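Local coordinates for protein purine nucleosidase, (IunH-1) (Sulfolobus solfataricus, PDB 3T8J) that is a purine nucleosidase of the nucleoside hydrolase family that holds a sodium ion in a site built partly from two aspartates, at residues C8-L22 with E43-R56. Numbering follows the deposited sequence.
Sequences CDTAEDDVLSLYLLL and EVKNALWALEQVNR. With NA (sodium ion), chain B.
Thr10 and Tyr19 tie the 8-22 segment to helix 43-53 through hydroxyl bonds to backbone carbonyls. Thr10 OG1 donates to Glu43 O (2.9 Å), approaching from the face of that carbonyl opposite Ala47 N, which makes the regular helical bond. With OG1 beside the backbone N (chi1 -37°), CG2 is left roughly anti to N and passes alongside Asn46 CB. Asn46, also bonded to Gln42, reaches back through ND2 to Thr10 O (3.0 Å); the acceptor lies in the amide plane, while the donor stands above the carbonyl plane. Farther along, Tyr19 OH gives a 2.7 Å bond to Ala50 O, which sits at the ring edge.

Apolar contacts run from mid-interface past Tyr19. Val15 CG1 meets Ala50 CB (4.1 Å) and covers one face of the Tyr19 ring; Val54 CG1 makes a CH-pi contact with the other. Leu18 CD2 meets Leu51 CD2 at 3.9 Å, and Leu22 CD1 touches Val54 CG2.

Asp9 OD2 and Asp14 OD1 bind the sodium ion with Ile121 and Ser122; Asn37 also bonds the Asp9 carboxylate.

Helix 12-23 is the beta-alpha-beta crossover between parallel strands 3-8 and 27-33; helix 40-53 leads on to strand 60-62. Thr10 and Ala47 touch Ile33, Leu22 touches Val28, and helices 209-227 and 237-246 adjoin helix 12-23.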
# COMPACT_ATOMS: atom_id res chain seq x y z
N CYS A 8 -4.99 -27.30 -13.55
CA CYS A 8 -6.41 -27.00 -13.81
C CYS A 8 -7.21 -26.59 -12.57
O CYS A 8 -7.22 -27.31 -11.56
CB CYS A 8 -7.09 -28.26 -14.37
SG CYS A 8 -6.44 -28.83 -15.93
N ASP A 9 -7.93 -25.47 -12.67
CA ASP A 9 -9.07 -25.13 -11.78
C ASP A 9 -10.32 -25.52 -12.55
O ASP A 9 -11.04 -24.69 -13.09
CB ASP A 9 -9.08 -23.66 -11.29
CG ASP A 9 -9.09 -22.60 -12.41
OD1 ASP A 9 -9.61 -21.49 -12.16
OD2 ASP A 9 -8.52 -22.80 -13.52
N THR A 10 -10.52 -26.83 -12.66
CA THR A 10 -11.14 -27.43 -13.84
C THR A 10 -12.55 -26.95 -14.18
O THR A 10 -13.50 -27.24 -13.44
CB THR A 10 -11.24 -28.96 -13.67
OG1 THR A 10 -10.08 -29.48 -12.98
CG2 THR A 10 -11.41 -29.64 -15.04
N ALA A 11 -12.67 -26.23 -15.29
CA ALA A 11 -13.96 -25.85 -15.87
C ALA A 11 -13.89 -26.19 -17.39
O ALA A 11 -12.97 -26.91 -17.85
CB ALA A 11 -14.23 -24.35 -15.61
N GLU A 12 -14.83 -25.69 -18.18
CA GLU A 12 -14.95 -26.10 -19.58
C GLU A 12 -13.66 -25.99 -20.42
O GLU A 12 -13.29 -26.94 -21.10
CB GLU A 12 -16.14 -25.38 -20.26
CG GLU A 12 -15.95 -23.86 -20.58
CD GLU A 12 -15.63 -22.99 -19.37
OE1 GLU A 12 -16.57 -22.72 -18.58
OE2 GLU A 12 -14.44 -22.56 -19.22
N ASP A 13 -12.98 -24.86 -20.32
CA ASP A 13 -11.83 -24.63 -21.20
C ASP A 13 -10.61 -25.42 -20.73
O ASP A 13 -9.68 -25.67 -21.53
CB ASP A 13 -11.50 -23.13 -21.33
CG ASP A 13 -11.23 -22.71 -22.78
OD1 ASP A 13 -11.91 -23.19 -23.71
OD2 ASP A 13 -10.35 -21.85 -22.99
N ASP A 14 -10.58 -25.85 -19.46
CA ASP A 14 -9.52 -26.76 -18.96
C ASP A 14 -9.72 -28.15 -19.57
O ASP A 14 -8.78 -28.80 -19.99
CB ASP A 14 -9.54 -26.89 -17.42
CG ASP A 14 -9.42 -25.56 -16.70
OD1 ASP A 14 -8.27 -25.23 -16.29
OD2 ASP A 14 -10.45 -24.85 -16.53
N VAL A 15 -10.97 -28.64 -19.53
CA VAL A 15 -11.31 -29.91 -20.17
C VAL A 15 -10.93 -29.90 -21.65
O VAL A 15 -10.25 -30.82 -22.15
CB VAL A 15 -12.80 -30.28 -20.00
CG1 VAL A 15 -13.15 -31.57 -20.83
CG2 VAL A 15 -13.09 -30.49 -18.51
N LEU A 16 -11.31 -28.84 -22.37
CA LEU A 16 -10.98 -28.78 -23.79
C LEU A 16 -9.46 -28.70 -24.05
O LEU A 16 -8.97 -29.27 -25.01
CB LEU A 16 -11.70 -27.63 -24.49
CG LEU A 16 -11.89 -27.81 -25.99
CD1 LEU A 16 -13.00 -28.83 -26.27
CD2 LEU A 16 -12.21 -26.49 -26.68
N SER A 17 -8.75 -28.01 -23.17
CA SER A 17 -7.27 -27.92 -23.29
C SER A 17 -6.60 -29.30 -23.09
O SER A 17 -5.67 -29.68 -23.85
CB SER A 17 -6.74 -26.91 -22.27
OG SER A 17 -7.14 -25.59 -22.60
N LEU A 18 -7.03 -30.04 -22.07
CA LEU A 18 -6.56 -31.41 -21.85
C LEU A 18 -6.78 -32.22 -23.13
O LEU A 18 -5.88 -32.93 -23.61
CB LEU A 18 -7.31 -32.04 -20.67
CG LEU A 18 -7.06 -33.53 -20.44
CD1 LEU A 18 -5.62 -33.84 -20.06
CD2 LEU A 18 -8.02 -34.05 -19.37
N TYR A 19 -7.99 -32.12 -23.68
CA TYR A 19 -8.33 -32.88 -24.89
C TYR A 19 -7.49 -32.45 -26.10
O TYR A 19 -7.12 -33.30 -26.91
CB TYR A 19 -9.82 -32.83 -25.18
CG TYR A 19 -10.71 -33.58 -24.21
CD1 TYR A 19 -10.21 -34.41 -23.21
CD2 TYR A 19 -12.08 -33.49 -24.33
CE1 TYR A 19 -11.05 -35.12 -22.35
CE2 TYR A 19 -12.93 -34.20 -23.47
CZ TYR A 19 -12.42 -35.01 -22.49
OH TYR A 19 -13.28 -35.70 -21.65
N LEU A 20 -7.19 -31.16 -26.24
CA LEU A 20 -6.37 -30.68 -27.35
C LEU A 20 -4.99 -31.35 -27.28
O LEU A 20 -4.47 -31.80 -28.31
CB LEU A 20 -6.25 -29.14 -27.32
CG LEU A 20 -5.81 -28.37 -28.57
CD1 LEU A 20 -6.68 -28.68 -29.78
CD2 LEU A 20 -5.78 -26.86 -28.31
N LEU A 21 -4.42 -31.43 -26.08
CA LEU A 21 -3.11 -32.08 -25.93
C LEU A 21 -3.22 -33.56 -26.31
O LEU A 21 -2.42 -34.09 -27.10
CB LEU A 21 -2.53 -31.93 -24.51
CG LEU A 21 -2.14 -30.54 -24.01
CD1 LEU A 21 -1.78 -30.62 -22.52
CD2 LEU A 21 -0.97 -29.97 -24.83
N LEU A 22 -4.20 -34.26 -25.75
CA LEU A 22 -4.35 -35.72 -25.97
C LEU A 22 -4.71 -36.10 -27.41
O LEU A 22 -4.15 -37.08 -27.97
CB LEU A 22 -5.38 -36.30 -25.01
CG LEU A 22 -5.04 -36.25 -23.53
CD1 LEU A 22 -6.19 -36.87 -22.71
CD2 LEU A 22 -3.75 -36.96 -23.20
N GLU A 43 -13.78 -29.63 -8.90
CA GLU A 43 -12.69 -29.52 -9.90
C GLU A 43 -11.91 -30.82 -10.03
O GLU A 43 -11.55 -31.22 -11.14
CB GLU A 43 -11.75 -28.36 -9.55
CG GLU A 43 -12.36 -26.99 -9.64
CD GLU A 43 -11.39 -25.89 -9.27
OE1 GLU A 43 -10.38 -26.20 -8.58
OE2 GLU A 43 -11.62 -24.73 -9.67
N VAL A 44 -11.64 -31.48 -8.90
CA VAL A 44 -10.96 -32.78 -8.91
C VAL A 44 -11.80 -33.83 -9.65
O VAL A 44 -11.33 -34.57 -10.52
CB VAL A 44 -10.60 -33.25 -7.48
CG1 VAL A 44 -9.95 -34.62 -7.49
CG2 VAL A 44 -9.75 -32.23 -6.73
N LYS A 45 -13.09 -33.89 -9.31
CA LYS A 45 -13.98 -34.83 -9.96
C LYS A 45 -14.15 -34.57 -11.46
O LYS A 45 -14.21 -35.50 -12.26
CB LYS A 45 -15.36 -34.86 -9.26
CG LYS A 45 -15.31 -35.27 -7.76
CD LYS A 45 -14.70 -36.62 -7.49
CE LYS A 45 -14.76 -37.00 -5.99
NZ LYS A 45 -16.16 -37.32 -5.48
N ASN A 46 -14.15 -33.29 -11.85
CA ASN A 46 -14.24 -32.92 -13.26
C ASN A 46 -13.07 -33.48 -14.06
O ASN A 46 -13.25 -34.00 -15.16
CB ASN A 46 -14.26 -31.39 -13.45
CG ASN A 46 -15.60 -30.74 -13.12
OD1 ASN A 46 -16.63 -31.40 -12.90
ND2 ASN A 46 -15.59 -29.41 -13.12
N ALA A 47 -11.87 -33.38 -13.49
CA ALA A 47 -10.70 -33.87 -14.20
C ALA A 47 -10.69 -35.40 -14.37
O ALA A 47 -10.39 -35.93 -15.43
CB ALA A 47 -9.41 -33.38 -13.48
N LEU A 48 -11.04 -36.11 -13.30
CA LEU A 48 -11.14 -37.57 -13.32
C LEU A 48 -12.18 -38.05 -14.32
O LEU A 48 -11.93 -38.93 -15.12
CB LEU A 48 -11.47 -38.09 -11.92
CG LEU A 48 -10.36 -37.91 -10.86
CD1 LEU A 48 -10.98 -37.98 -9.46
CD2 LEU A 48 -9.24 -38.94 -11.02
N TRP A 49 -13.36 -37.42 -14.28
CA TRP A 49 -14.41 -37.71 -15.24
C TRP A 49 -13.95 -37.43 -16.68
O TRP A 49 -14.19 -38.24 -17.55
CB TRP A 49 -15.66 -36.90 -14.92
CG TRP A 49 -16.78 -37.11 -15.89
CD1 TRP A 49 -17.75 -38.08 -15.84
CD2 TRP A 49 -17.05 -36.35 -17.07
NE1 TRP A 49 -18.61 -37.96 -16.90
CE2 TRP A 49 -18.21 -36.90 -17.67
CE3 TRP A 49 -16.44 -35.24 -17.65
CZ2 TRP A 49 -18.74 -36.41 -18.85
CZ3 TRP A 49 -16.98 -34.74 -18.84
CH2 TRP A 49 -18.12 -35.33 -19.41
N ALA A 50 -13.28 -36.31 -16.92
CA ALA A 50 -12.80 -35.97 -18.26
C ALA A 50 -11.86 -37.04 -18.82
O ALA A 50 -11.98 -37.44 -19.98
CB ALA A 50 -12.11 -34.60 -18.24
N LEU A 51 -10.93 -37.52 -17.99
CA LEU A 51 -10.01 -38.58 -18.41
C LEU A 51 -10.73 -39.86 -18.78
O LEU A 51 -10.35 -40.56 -19.72
CB LEU A 51 -8.94 -38.82 -17.33
CG LEU A 51 -7.93 -37.70 -17.16
CD1 LEU A 51 -7.21 -37.89 -15.82
CD2 LEU A 51 -6.92 -37.66 -18.31
N GLU A 52 -11.78 -40.21 -18.03
CA GLU A 52 -12.60 -41.39 -18.34
C GLU A 52 -13.24 -41.36 -19.73
O GLU A 52 -13.36 -42.42 -20.38
CB GLU A 52 -13.68 -41.63 -17.26
CG GLU A 52 -13.11 -42.08 -15.93
CD GLU A 52 -14.16 -42.47 -14.88
OE1 GLU A 52 -15.38 -42.20 -15.06
OE2 GLU A 52 -13.74 -43.06 -13.85
N GLN A 53 -13.61 -40.18 -20.21
CA GLN A 53 -14.30 -40.07 -21.51
C GLN A 53 -13.39 -40.40 -22.67
O GLN A 53 -13.86 -40.71 -23.77
CB GLN A 53 -14.96 -38.70 -21.72
CG GLN A 53 -15.82 -38.20 -20.54
CD GLN A 53 -16.75 -39.25 -19.98
OE1 GLN A 53 -17.61 -39.80 -20.68
NE2 GLN A 53 -16.54 -39.61 -18.71
N VAL A 54 -12.08 -40.30 -22.42
CA VAL A 54 -11.06 -40.60 -23.43
C VAL A 54 -10.16 -41.78 -23.05
O VAL A 54 -9.06 -41.94 -23.59
CB VAL A 54 -10.24 -39.33 -23.76
CG1 VAL A 54 -11.13 -38.28 -24.43
CG2 VAL A 54 -9.53 -38.75 -22.53
N ASN A 55 -10.66 -42.63 -22.15
CA ASN A 55 -10.01 -43.90 -21.80
C ASN A 55 -8.58 -43.81 -21.24
O ASN A 55 -7.78 -44.72 -21.45
CB ASN A 55 -10.02 -44.85 -23.00
CG ASN A 55 -11.38 -45.06 -23.55
OD1 ASN A 55 -12.35 -45.34 -22.79
ND2 ASN A 55 -11.51 -44.93 -24.85
N ARG A 56 -8.27 -42.75 -20.51
CA ARG A 56 -6.93 -42.55 -19.92
C ARG A 56 -6.95 -42.70 -18.41
O ARG A 56 -8.00 -42.52 -17.76
CB ARG A 56 -6.38 -41.19 -20.33
CG ARG A 56 -6.19 -40.99 -21.83
CD ARG A 56 -5.22 -42.04 -22.46
NE ARG A 56 -3.99 -42.20 -21.69
CZ ARG A 56 -2.85 -41.52 -21.88
NH1 ARG A 56 -2.73 -40.65 -22.87
NH2 ARG A 56 -1.81 -41.74 -21.08
NA NA B . -7.67 -23.12 -15.62
O HOH W 1 -9.62 -22.20 -16.56